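Local coordinates for protein trehalose monomycolate exporter MmpL3 (Mycobacterium tuberculosis, PDB 7NVH) that exports trehalose monomycolate across the inner membrane as a transporter of the RND permease superfamily, probably to supply mycolic acids to the cell envelope, at residues G31-K36 and I223-A228; I297-F302 and P560-I565; Y426-N431 and F690-M695; V455-N460 and P506-L511. All coordinates share one frame; numbering follows the deposited sequence.

Contact 1 (G31-K36 and I223-A228); sequences GLSLGK and IMRFLA
This contact lies at the edge of the transmembrane bundle of the RND-type transporter, where the loop leading into the short, weakly bonded helix 34-37 meets the end of helix 203-227: G31, S33 and L34 lie against M224 and R225 near the end of that helix, and against A228 shortly after them. The backbones are close, with the CA atoms of L34 and R225 4.9 Å apart, and the two segments bury 236 Å² between them. On the apolar half, L34 spreads its two methyls over the helix. With its CG anti to the backbone N (chi1 -178°), the leucine fork is carried over the helix surface: CD1 sits 3.7 Å from CA of R225, on the main chain, while CD2 rests 3.7 Å from CB of M224. The same CD1 also borders the methyl of A228, more loosely. Beyond this side, M224 continues onto A313 of helix 305-336 and, like A228, onto V233 of the short strand 233-234. The other half is formed by R225, whose stem is used rather than its charge. Its CB lies 3.7 Å from CA of G31. A bend at chi2 (69°) then swings the chain along S33, placing CD 3.8 Å from the carbonyl carbon of that residue. S33 O is a hydrogen-bond partner of H37 ND1. At the end of this run the guanidinium is met at its edge, in its own plane, by S33 CB, 3.6 Å from R225 NE.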
loop_
_atom_site.group_PDB
_atom_site.type_symbol
_atom_site.label_atom_id
_atom_site.label_comp_id
_atom_site.label_asym_id
_atom_site.label_seq_id
_atom_site.Cartn_x
_atom_site.Cartn_y
_atom_site.Cartn_z
ATOM N N GLY A 31 -20.423 -1.447 -3.654
ATOM C CA GLY A 31 -19.169 -1.335 -2.937
ATOM C C GLY A 31 -19.235 -0.548 -1.652
ATOM O O GLY A 31 -18.245 -0.505 -0.916
ATOM N N LEU A 32 -20.380 0.071 -1.359
ATOM C CA LEU A 32 -20.531 0.824 -0.120
ATOM C C LEU A 32 -20.399 -0.064 1.109
ATOM O O LEU A 32 -20.136 0.445 2.203
ATOM C CB LEU A 32 -21.882 1.538 -0.104
ATOM C CG LEU A 32 -22.018 2.757 -1.015
ATOM C CD1 LEU A 32 -23.412 3.350 -0.903
ATOM C CD2 LEU A 32 -20.961 3.794 -0.679
ATOM N N SER A 33 -20.571 -1.372 0.952
ATOM C CA SER A 33 -20.413 -2.330 2.035
ATOM C C SER A 33 -18.981 -2.822 2.177
ATOM O O SER A 33 -18.728 -3.723 2.982
ATOM C CB SER A 33 -21.348 -3.520 1.823
ATOM O OG SER A 33 -22.661 -3.087 1.522
ATOM N N LEU A 34 -18.044 -2.265 1.405
ATOM C CA LEU A 34 -16.669 -2.754 1.445
ATOM C C LEU A 34 -16.034 -2.528 2.809
ATOM O O LEU A 34 -15.294 -3.385 3.305
ATOM C CB LEU A 34 -15.837 -2.084 0.354
ATOM C CG LEU A 34 -14.387 -2.565 0.282
ATOM C CD1 LEU A 34 -14.339 -4.066 0.079
ATOM C CD2 LEU A 34 -13.633 -1.850 -0.821
ATOM N N GLY A 35 -16.308 -1.382 3.433
ATOM C CA GLY A 35 -15.680 -1.055 4.701
ATOM C C GLY A 35 -15.957 -2.051 5.806
ATOM O O GLY A 35 -15.160 -2.163 6.742
ATOM N N LYS A 36 -17.076 -2.772 5.729
ATOM C CA LYS A 36 -17.389 -3.766 6.746
ATOM C C LYS A 36 -16.582 -5.044 6.559
ATOM O O LYS A 36 -16.165 -5.667 7.542
ATOM C CB LYS A 36 -18.884 -4.079 6.729
ATOM C CG LYS A 36 -19.767 -2.891 7.063
ATOM C CD LYS A 36 -21.144 -3.340 7.523
ATOM C CE LYS A 36 -22.015 -3.750 6.346
ATOM N NZ LYS A 36 -22.730 -2.588 5.750
ATOM N N ILE A 223 -15.964 -3.603 -7.368
ATOM C CA ILE A 223 -15.220 -4.810 -7.721
ATOM C C ILE A 223 -14.525 -5.386 -6.496
ATOM O O ILE A 223 -14.513 -6.604 -6.289
ATOM C CB ILE A 223 -14.218 -4.511 -8.852
ATOM C CG1 ILE A 223 -14.943 -4.399 -10.192
ATOM C CG2 ILE A 223 -13.158 -5.592 -8.928
ATOM C CD1 ILE A 223 -14.133 -3.708 -11.262
ATOM N N MET A 224 -13.924 -4.525 -5.672
ATOM C CA MET A 224 -13.260 -5.001 -4.463
ATOM C C MET A 224 -14.252 -5.640 -3.503
ATOM O O MET A 224 -13.953 -6.666 -2.883
ATOM C CB MET A 224 -12.514 -3.856 -3.783
ATOM C CG MET A 224 -11.268 -3.427 -4.521
ATOM S SD MET A 224 -10.298 -4.846 -5.052
ATOM C CE MET A 224 -9.596 -5.379 -3.496
ATOM N N ARG A 225 -15.438 -5.045 -3.360
ATOM C CA ARG A 225 -16.468 -5.656 -2.529
ATOM C C ARG A 225 -16.890 -7.008 -3.089
ATOM O O ARG A 225 -17.160 -7.945 -2.331
ATOM C CB ARG A 225 -17.670 -4.723 -2.410
ATOM C CG ARG A 225 -18.895 -5.374 -1.801
ATOM C CD ARG A 225 -18.687 -5.672 -0.331
ATOM N NE ARG A 225 -19.841 -6.347 0.249
ATOM C CZ ARG A 225 -19.996 -7.665 0.280
ATOM N NH1 ARG A 225 -19.063 -8.453 -0.233
ATOM N NH2 ARG A 225 -21.079 -8.197 0.825
ATOM N N PHE A 226 -16.953 -7.125 -4.416
ATOM C CA PHE A 226 -17.247 -8.419 -5.022
ATOM C C PHE A 226 -16.150 -9.431 -4.719
ATOM O O PHE A 226 -16.430 -10.611 -4.479
ATOM C CB PHE A 226 -17.430 -8.269 -6.529
ATOM C CG PHE A 226 -17.787 -9.549 -7.221
ATOM C CD1 PHE A 226 -18.965 -10.207 -6.920
ATOM C CD2 PHE A 226 -16.941 -10.100 -8.165
ATOM C CE1 PHE A 226 -19.296 -11.385 -7.552
ATOM C CE2 PHE A 226 -17.267 -11.278 -8.800
ATOM C CZ PHE A 226 -18.445 -11.922 -8.493
ATOM N N LEU A 227 -14.891 -8.990 -4.736
ATOM C CA LEU A 227 -13.780 -9.887 -4.437
ATOM C C LEU A 227 -13.773 -10.304 -2.974
ATOM O O LEU A 227 -13.297 -11.395 -2.645
ATOM C CB LEU A 227 -12.454 -9.223 -4.801
ATOM C CG LEU A 227 -12.057 -9.244 -6.275
ATOM C CD1 LEU A 227 -10.809 -8.413 -6.498
ATOM C CD2 LEU A 227 -11.845 -10.668 -6.751
ATOM N N ALA A 228 -14.287 -9.453 -2.084
ATOM C CA ALA A 228 -14.350 -9.784 -0.668
ATOM C C ALA A 228 -15.345 -10.893 -0.367
ATOM O O ALA A 228 -15.349 -11.408 0.756
ATOM C CB ALA A 228 -14.703 -8.541 0.146
#

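Contact 2 (I297-F302 and P560-I565); sequences IGLLLF and PLMVVI
The F302 ring is met obliquely by M562, whose chain runs across it at about a right angle and gathers at CZ. M562 CG is 3.6 Å from F302 CZ, and M562 CE comes to 3.7 Å from the same carbon. The sulfur stands 5.3 Å from the ring centroid and 55° off its normal, a Met-aromatic contact in an oblique setting. Bends at chi2 (-87°) and chi3 (-61°) fold the methionine back on itself, which is how both CG and the terminal methyl reach one corner of the ring. M562 also lies along the main chain: its CG is beside G298 O, and G298, which has no side chain, faces it with the CA atoms of G298 and M562 5.1 Å apart. The pairing ties a short 3-10 segment, 298-300, in the connection between helices 270-297 and 305-336, to helix 559-577 of the transporter's membrane bundle. F302 additionally touches L307 of helix 305-336, and L299 packs on L629 and A632 of helix 624-654. Further along, L301 supplies a single methyl, CD2, to two partners. L561 crosses it at roughly a right angle, CD2 to CD2 at 3.6 Å, whereas I565 comes tip to tip, its CD1 3.7 Å from L301 CD2. I565 turns its other branch back toward the glycine, CG2 lying 4.4 Å from G298 CA.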
loop_
_atom_site.group_PDB
_atom_site.type_symbol
_atom_site.label_atom_id
_atom_site.label_comp_id
_atom_site.label_asym_id
_atom_site.label_seq_id
_atom_site.Cartn_x
_atom_site.Cartn_y
_atom_site.Cartn_z
ATOM N N ILE A 297 1.426 -7.203 -11.589
ATOM C CA ILE A 297 0.994 -8.596 -11.580
ATOM C C ILE A 297 2.032 -9.480 -10.900
ATOM O O ILE A 297 1.689 -10.529 -10.343
ATOM C CB ILE A 297 0.683 -9.081 -13.006
ATOM C CG1 ILE A 297 -0.163 -10.352 -12.965
ATOM C CG2 ILE A 297 1.960 -9.324 -13.788
ATOM C CD1 ILE A 297 -0.794 -10.703 -14.288
ATOM N N GLY A 298 3.302 -9.073 -10.912
ATOM C CA GLY A 298 4.331 -9.844 -10.243
ATOM C C GLY A 298 4.113 -9.982 -8.753
ATOM O O GLY A 298 4.617 -10.931 -8.146
ATOM N N LEU A 299 3.362 -9.059 -8.150
ATOM C CA LEU A 299 3.040 -9.168 -6.735
ATOM C C LEU A 299 2.163 -10.375 -6.434
ATOM O O LEU A 299 2.039 -10.756 -5.267
ATOM C CB LEU A 299 2.348 -7.895 -6.250
ATOM C CG LEU A 299 3.087 -6.580 -6.493
ATOM C CD1 LEU A 299 2.280 -5.412 -5.957
ATOM C CD2 LEU A 299 4.465 -6.617 -5.863
ATOM N N LEU A 300 1.549 -10.978 -7.454
ATOM C CA LEU A 300 0.743 -12.171 -7.230
ATOM C C LEU A 300 1.580 -13.363 -6.791
ATOM O O LEU A 300 1.031 -14.311 -6.221
ATOM C CB LEU A 300 -0.033 -12.526 -8.495
ATOM C CG LEU A 300 -1.250 -11.655 -8.779
ATOM C CD1 LEU A 300 -1.859 -12.014 -10.120
ATOM C CD2 LEU A 300 -2.258 -11.834 -7.671
ATOM N N LEU A 301 2.886 -13.342 -7.048
ATOM C CA LEU A 301 3.740 -14.449 -6.640
ATOM C C LEU A 301 4.036 -14.424 -5.147
ATOM O O LEU A 301 4.326 -15.471 -4.560
ATOM C CB LEU A 301 5.045 -14.419 -7.432
ATOM C CG LEU A 301 5.123 -15.361 -8.633
ATOM C CD1 LEU A 301 4.033 -15.045 -9.640
ATOM C CD2 LEU A 301 6.485 -15.256 -9.275
ATOM N N PHE A 302 3.976 -13.253 -4.525
ATOM C CA PHE A 302 4.283 -13.148 -3.110
ATOM C C PHE A 302 3.173 -13.791 -2.281
ATOM O O PHE A 302 1.992 -13.668 -2.619
ATOM C CB PHE A 302 4.461 -11.686 -2.716
ATOM C CG PHE A 302 5.625 -11.024 -3.387
ATOM C CD1 PHE A 302 6.754 -11.750 -3.712
ATOM C CD2 PHE A 302 5.585 -9.683 -3.709
ATOM C CE1 PHE A 302 7.821 -11.146 -4.333
ATOM C CE2 PHE A 302 6.653 -9.076 -4.330
ATOM C CZ PHE A 302 7.770 -9.810 -4.644
ATOM N N PRO A 560 13.859 -12.418 -6.905
ATOM C CA PRO A 560 14.595 -12.827 -8.112
ATOM C C PRO A 560 13.709 -13.141 -9.301
ATOM O O PRO A 560 14.131 -12.933 -10.444
ATOM C CB PRO A 560 15.359 -14.067 -7.641
ATOM C CG PRO A 560 15.603 -13.811 -6.214
ATOM C CD PRO A 560 14.379 -13.103 -5.708
ATOM N N LEU A 561 12.496 -13.637 -9.076
ATOM C CA LEU A 561 11.577 -13.922 -10.169
ATOM C C LEU A 561 10.557 -12.816 -10.388
ATOM O O LEU A 561 10.128 -12.600 -11.526
ATOM C CB LEU A 561 10.854 -15.248 -9.912
ATOM C CG LEU A 561 9.844 -15.723 -10.951
ATOM C CD1 LEU A 561 10.504 -15.814 -12.312
ATOM C CD2 LEU A 561 9.289 -17.073 -10.548
ATOM N N MET A 562 10.175 -12.094 -9.332
ATOM C CA MET A 562 9.270 -10.963 -9.505
ATOM C C MET A 562 9.912 -9.870 -10.345
ATOM O O MET A 562 9.248 -9.258 -11.186
ATOM C CB MET A 562 8.847 -10.406 -8.149
ATOM C CG MET A 562 7.560 -9.604 -8.192
ATOM S SD MET A 562 7.810 -7.864 -8.580
ATOM C CE MET A 562 8.838 -7.355 -7.208
ATOM N N VAL A 563 11.202 -9.607 -10.133
ATOM C CA VAL A 563 11.892 -8.601 -10.933
ATOM C C VAL A 563 11.983 -9.043 -12.386
ATOM O O VAL A 563 11.806 -8.236 -13.305
ATOM C CB VAL A 563 13.280 -8.306 -10.338
ATOM C CG1 VAL A 563 14.069 -7.397 -11.261
ATOM C CG2 VAL A 563 13.139 -7.672 -8.968
ATOM N N VAL A 564 12.261 -10.326 -12.620
ATOM C CA VAL A 564 12.323 -10.833 -13.988
ATOM C C VAL A 564 10.977 -10.670 -14.678
ATOM O O VAL A 564 10.905 -10.240 -15.835
ATOM C CB VAL A 564 12.791 -12.299 -13.998
ATOM C CG1 VAL A 564 12.606 -12.901 -15.375
ATOM C CG2 VAL A 564 14.244 -12.385 -13.580
ATOM N N ILE A 565 9.892 -11.014 -13.985
ATOM C CA ILE A 565 8.561 -10.853 -14.568
ATOM C C ILE A 565 8.278 -9.383 -14.845
ATOM O O ILE A 565 7.790 -9.017 -15.920
ATOM C CB ILE A 565 7.494 -11.469 -13.649
ATOM C CG1 ILE A 565 7.588 -12.994 -13.673
ATOM C CG2 ILE A 565 6.108 -11.009 -14.057
ATOM C CD1 ILE A 565 6.712 -13.672 -12.647
#

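Contact 3 (Y426-N431 and F690-M695); sequences YLPPTN and FSDLVM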
loop_
_atom_site.group_PDB
_atom_site.type_symbol
_atom_site.label_atom_id
_atom_site.label_comp_id
_atom_site.label_asym_id
_atom_site.label_seq_id
_atom_site.Cartn_x
_atom_site.Cartn_y
_atom_site.Cartn_z
ATOM N N TYR A 426 3.313 3.453 14.494
ATOM C CA TYR A 426 2.966 3.865 13.143
ATOM C C TYR A 426 1.947 4.994 13.124
ATOM O O TYR A 426 1.541 5.427 12.041
ATOM C CB TYR A 426 2.442 2.670 12.346
ATOM C CG TYR A 426 3.539 1.820 11.751
ATOM C CD1 TYR A 426 4.749 1.655 12.406
ATOM C CD2 TYR A 426 3.365 1.184 10.533
ATOM C CE1 TYR A 426 5.754 0.883 11.866
ATOM C CE2 TYR A 426 4.366 0.411 9.986
ATOM C CZ TYR A 426 5.556 0.262 10.656
ATOM O OH TYR A 426 6.556 -0.508 10.115
ATOM N N LEU A 427 1.534 5.463 14.268
ATOM C CA LEU A 427 0.653 6.574 14.568
ATOM C C LEU A 427 1.470 7.805 14.939
ATOM O O LEU A 427 2.593 7.681 15.437
ATOM C CB LEU A 427 -0.283 6.211 15.724
ATOM C CG LEU A 427 -1.291 5.104 15.424
ATOM C CD1 LEU A 427 -1.944 4.619 16.703
ATOM C CD2 LEU A 427 -2.336 5.591 14.439
ATOM N N PRO A 428 0.952 9.010 14.707
ATOM C CA PRO A 428 1.722 10.202 15.038
ATOM C C PRO A 428 1.935 10.297 16.534
ATOM O O PRO A 428 1.114 9.803 17.329
ATOM C CB PRO A 428 0.839 11.344 14.519
ATOM C CG PRO A 428 -0.528 10.790 14.546
ATOM C CD PRO A 428 -0.376 9.351 14.175
ATOM N N PRO A 429 3.033 10.922 16.968
ATOM C CA PRO A 429 3.324 10.991 18.410
ATOM C C PRO A 429 2.289 11.754 19.220
ATOM O O PRO A 429 2.413 11.802 20.449
ATOM C CB PRO A 429 4.688 11.693 18.456
ATOM C CG PRO A 429 5.272 11.473 17.101
ATOM C CD PRO A 429 4.113 11.510 16.162
ATOM N N THR A 430 1.283 12.348 18.583
ATOM C CA THR A 430 0.235 13.088 19.273
ATOM C C THR A 430 -1.127 12.429 19.086
ATOM O O THR A 430 -2.157 13.107 19.080
ATOM C CB THR A 430 0.195 14.537 18.791
ATOM O OG1 THR A 430 -0.131 14.567 17.398
ATOM C CG2 THR A 430 1.545 15.199 18.998
ATOM N N ASN A 431 -1.149 11.104 18.940
ATOM C CA ASN A 431 -2.378 10.406 18.586
ATOM C C ASN A 431 -3.355 10.266 19.744
ATOM O O ASN A 431 -4.539 10.014 19.498
ATOM C CB ASN A 431 -2.055 9.020 18.034
ATOM C CG ASN A 431 -3.206 8.425 17.262
ATOM O OD1 ASN A 431 -3.630 7.303 17.525
ATOM N ND2 ASN A 431 -3.725 9.178 16.303
ATOM N N PHE A 690 -0.208 13.635 4.278
ATOM C CA PHE A 690 -0.588 14.181 5.572
ATOM C C PHE A 690 -1.368 13.190 6.424
ATOM O O PHE A 690 -1.972 13.595 7.423
ATOM C CB PHE A 690 -1.407 15.457 5.378
ATOM C CG PHE A 690 -0.608 16.613 4.859
ATOM C CD1 PHE A 690 0.760 16.668 5.054
ATOM C CD2 PHE A 690 -1.223 17.643 4.173
ATOM C CE1 PHE A 690 1.499 17.728 4.578
ATOM C CE2 PHE A 690 -0.488 18.706 3.694
ATOM C CZ PHE A 690 0.874 18.749 3.897
ATOM N N SER A 691 -1.371 11.913 6.052
ATOM C CA SER A 691 -2.100 10.894 6.785
ATOM C C SER A 691 -1.516 10.709 8.183
ATOM O O SER A 691 -0.418 11.174 8.501
ATOM C CB SER A 691 -2.066 9.569 6.029
ATOM O OG SER A 691 -2.636 8.530 6.802
ATOM N N ASP A 692 -2.274 10.017 9.027
ATOM C CA ASP A 692 -1.837 9.677 10.372
ATOM C C ASP A 692 -1.265 8.271 10.466
ATOM O O ASP A 692 -0.983 7.805 11.571
ATOM C CB ASP A 692 -2.995 9.832 11.360
ATOM C CG ASP A 692 -3.668 11.183 11.258
ATOM O OD1 ASP A 692 -4.709 11.281 10.577
ATOM O OD2 ASP A 692 -3.155 12.150 11.859
ATOM N N LEU A 693 -1.102 7.583 9.343
ATOM C CA LEU A 693 -0.503 6.257 9.308
ATOM C C LEU A 693 0.789 6.338 8.509
ATOM O O LEU A 693 0.774 6.746 7.344
ATOM C CB LEU A 693 -1.465 5.242 8.694
ATOM C CG LEU A 693 -0.977 3.800 8.585
ATOM C CD1 LEU A 693 -0.435 3.318 9.913
ATOM C CD2 LEU A 693 -2.106 2.906 8.117
ATOM N N VAL A 694 1.900 5.940 9.134
ATOM C CA VAL A 694 3.207 6.091 8.501
ATOM C C VAL A 694 3.278 5.279 7.214
ATOM O O VAL A 694 3.882 5.711 6.226
ATOM C CB VAL A 694 4.323 5.703 9.486
ATOM C CG1 VAL A 694 5.677 5.755 8.808
ATOM C CG2 VAL A 694 4.303 6.626 10.686
ATOM N N MET A 695 2.652 4.100 7.203
ATOM C CA MET A 695 2.635 3.259 6.008
ATOM C C MET A 695 2.113 4.025 4.801
ATOM O O MET A 695 2.778 4.111 3.759
ATOM C CB MET A 695 1.751 2.041 6.270
ATOM C CG MET A 695 2.277 1.086 7.308
ATOM S SD MET A 695 1.123 -0.263 7.609
ATOM C CE MET A 695 1.259 -1.181 6.089
#
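Y426 O, a carbonyl from a distant loop, accepts the hydrogen bond of V694 N, the first residue of helix 694-726, so an amide of the helix's opening turn is paired outside its own segment. The bond is 3.0 Å long, and the donor lies in the carbonyl plane with a C=O...N angle of 151°. Around the same oxygen, L693 CA makes a CA-H...O contact at 3.5 Å, and V694 CG2, anti to its own carbonyl carbon, lies against it as well. Just before it, S691 OG accepts from L693 N at 3.1 Å, an ST turn that leads into L693 at the N-cap position, and this hydroxyl is also bonded to D180. The loop between helices 401-408 and 434-443 is thus joined to the start of helix 694-726, and L427 and L693 both pack on L173 of helix 166-174. M695 approaches the edge of the Y426 ring. Its SD is 5.1 Å from the ring centroid and 83° off the normal, a Met-aromatic contact in the ring plane, with M695 CG 3.4 Å from Y426 CD2. Y426 OH is hydrogen-bonded to T623 OG1, while L693 CD1 lies beside Y426 CB at 3.8 Å. P428, which starts a type I turn running to N431, crosses D692 obliquely, with its CD 3.9 Å from D692 CB. L693 touches the bound lauryl maltose neopentyl glycol, and the carboxylate of D692 has a long, weak ion pair with R183.

Contact 4 (V455-N460 and P506-L511); sequences VIQTSN and PSVRVL
I456 and R509 are gripped by two backbone bonds, the firm centre of this antiparallel pair. I456 N donates to R509 O at 2.7 Å, and R509 N returns to I456 O at 2.9 Å. On one face V455 meets its non-hydrogen-bonded partner V510 through CG2, 3.8 Å from V510 CG2, and, diagonally, V508 through CG1, 3.7 Å from V508 CG1. V455 thus splits its two methyls between two valines. The hold slackens toward T458, where T458 N reaches S507 O only weakly at 3.4 Å, and Q457, partly exposed, merely runs alongside V508, its CG 4.0 Å from V508 CG2. S459 and N460 beyond it are exposed. On the opposite face R509 turns its end away from I456 and pairs with E495 through NE. These strands are the central two of the four-stranded antiparallel sheet 494-495, 508-514, 451-457, 540-543, in what is consistent with the periplasmic porter domain of an RND transporter. Helix 49-61 covers the valine face through A53, L56 and Y61, and helix 466-476 backs the I456 face through I469 and I472.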
loop_
_atom_site.group_PDB
_atom_site.type_symbol
_atom_site.label_atom_id
_atom_site.label_comp_id
_atom_site.label_asym_id
_atom_site.label_seq_id
_atom_site.Cartn_x
_atom_site.Cartn_y
_atom_site.Cartn_z
ATOM N N VAL A 455 7.011 -24.984 19.380
ATOM C CA VAL A 455 5.829 -25.835 19.350
ATOM C C VAL A 455 6.292 -27.278 19.208
ATOM O O VAL A 455 6.674 -27.716 18.120
ATOM C CB VAL A 455 4.878 -25.437 18.217
ATOM C CG1 VAL A 455 3.600 -26.239 18.301
ATOM C CG2 VAL A 455 4.575 -23.960 18.295
ATOM N N ILE A 456 6.242 -28.019 20.307
ATOM C CA ILE A 456 6.644 -29.418 20.353
ATOM C C ILE A 456 5.449 -30.262 19.942
ATOM O O ILE A 456 4.339 -30.061 20.448
ATOM C CB ILE A 456 7.135 -29.797 21.759
ATOM C CG1 ILE A 456 8.374 -28.981 22.119
ATOM C CG2 ILE A 456 7.423 -31.279 21.852
ATOM C CD1 ILE A 456 8.626 -28.889 23.600
ATOM N N GLN A 457 5.664 -31.206 19.026
ATOM C CA GLN A 457 4.560 -31.917 18.393
ATOM C C GLN A 457 5.022 -33.285 17.921
ATOM O O GLN A 457 5.791 -33.380 16.962
ATOM C CB GLN A 457 4.018 -31.107 17.216
ATOM C CG GLN A 457 2.800 -31.689 16.553
ATOM C CD GLN A 457 2.292 -30.802 15.445
ATOM O OE1 GLN A 457 2.889 -29.770 15.144
ATOM N NE2 GLN A 457 1.184 -31.192 14.831
ATOM N N THR A 458 4.548 -34.338 18.580
ATOM C CA THR A 458 4.869 -35.692 18.150
ATOM C C THR A 458 4.263 -35.978 16.785
ATOM O O THR A 458 3.146 -35.554 16.480
ATOM C CB THR A 458 4.353 -36.719 19.154
ATOM O OG1 THR A 458 3.025 -36.369 19.556
ATOM C CG2 THR A 458 5.248 -36.776 20.370
ATOM N N SER A 459 5.008 -36.713 15.959
ATOM C CA SER A 459 4.501 -37.115 14.654
ATOM C C SER A 459 3.486 -38.248 14.748
ATOM O O SER A 459 2.751 -38.487 13.786
ATOM C CB SER A 459 5.664 -37.522 13.752
ATOM O OG SER A 459 6.375 -38.614 14.306
ATOM N N ASN A 460 3.433 -38.948 15.881
ATOM C CA ASN A 460 2.479 -40.033 16.070
ATOM C C ASN A 460 1.096 -39.513 16.449
ATOM O O ASN A 460 0.108 -40.235 16.287
ATOM C CB ASN A 460 3.000 -40.976 17.160
ATOM C CG ASN A 460 2.191 -42.259 17.292
ATOM O OD1 ASN A 460 1.205 -42.477 16.597
ATOM N ND2 ASN A 460 2.613 -43.115 18.213
ATOM N N PRO A 506 -3.122 -33.354 23.782
ATOM C CA PRO A 506 -1.931 -33.811 24.508
ATOM C C PRO A 506 -0.723 -34.055 23.622
ATOM O O PRO A 506 0.368 -34.301 24.151
ATOM C CB PRO A 506 -2.407 -35.114 25.160
ATOM C CG PRO A 506 -3.432 -35.626 24.221
ATOM C CD PRO A 506 -4.136 -34.413 23.668
ATOM N N SER A 507 -0.875 -33.997 22.302
ATOM C CA SER A 507 0.234 -34.227 21.390
ATOM C C SER A 507 0.923 -32.943 20.956
ATOM O O SER A 507 1.894 -33.009 20.198
ATOM C CB SER A 507 -0.246 -34.983 20.151
ATOM O OG SER A 507 -0.851 -34.102 19.224
ATOM N N VAL A 508 0.450 -31.783 21.399
ATOM C CA VAL A 508 1.082 -30.507 21.086
ATOM C C VAL A 508 1.293 -29.750 22.385
ATOM O O VAL A 508 0.336 -29.517 23.134
ATOM C CB VAL A 508 0.246 -29.667 20.110
ATOM C CG1 VAL A 508 1.036 -28.458 19.657
ATOM C CG2 VAL A 508 -0.178 -30.497 18.917
ATOM N N ARG A 509 2.538 -29.368 22.654
ATOM C CA ARG A 509 2.877 -28.494 23.766
ATOM C C ARG A 509 3.779 -27.388 23.251
ATOM O O ARG A 509 4.639 -27.628 22.401
ATOM C CB ARG A 509 3.571 -29.255 24.895
ATOM C CG ARG A 509 2.845 -30.510 25.325
ATOM C CD ARG A 509 2.081 -30.285 26.611
ATOM N NE ARG A 509 2.948 -30.335 27.781
ATOM C CZ ARG A 509 3.293 -31.456 28.402
ATOM N NH1 ARG A 509 2.852 -32.624 27.960
ATOM N NH2 ARG A 509 4.084 -31.411 29.463
ATOM N N VAL A 510 3.580 -26.177 23.757
ATOM C CA VAL A 510 4.319 -25.010 23.295
ATOM C C VAL A 510 4.954 -24.306 24.486
ATOM O O VAL A 510 4.300 -24.093 25.513
ATOM C CB VAL A 510 3.421 -24.057 22.482
ATOM C CG1 VAL A 510 2.277 -23.554 23.310
ATOM C CG2 VAL A 510 4.227 -22.884 21.965
ATOM N N LEU A 511 6.239 -23.988 24.360
ATOM C CA LEU A 511 6.995 -23.196 25.317
ATOM C C LEU A 511 7.253 -21.820 24.720
ATOM O O LEU A 511 7.091 -21.610 23.518
ATOM C CB LEU A 511 8.319 -23.878 25.666
ATOM C CG LEU A 511 8.283 -25.381 25.939
ATOM C CD1 LEU A 511 9.677 -25.893 26.229
ATOM C CD2 LEU A 511 7.351 -25.701 27.085
#

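The four contacts are separate, none touching another. Contacts 1, 2 and 3 lie in or near the helical bundle, their centres about 15 to 17 Å from that of the chain, whereas contact 4 is about 38 Å out, in the sheet of strands 451-457 and 508-514. Contacts 2 and 3 sit on opposite sides of the chain's centre, centres about 30 Å apart, and their segments alternate along the sequence; contact 4 is nested inside the loops closed by both. Only contact 3 touches the bound lauryl maltose neopentyl glycol, the side chain of L693 lying about 4 Å from it, while the side chains of V455 in contact 4 and L34 in contact 1 stay about 11 and 12 Å away.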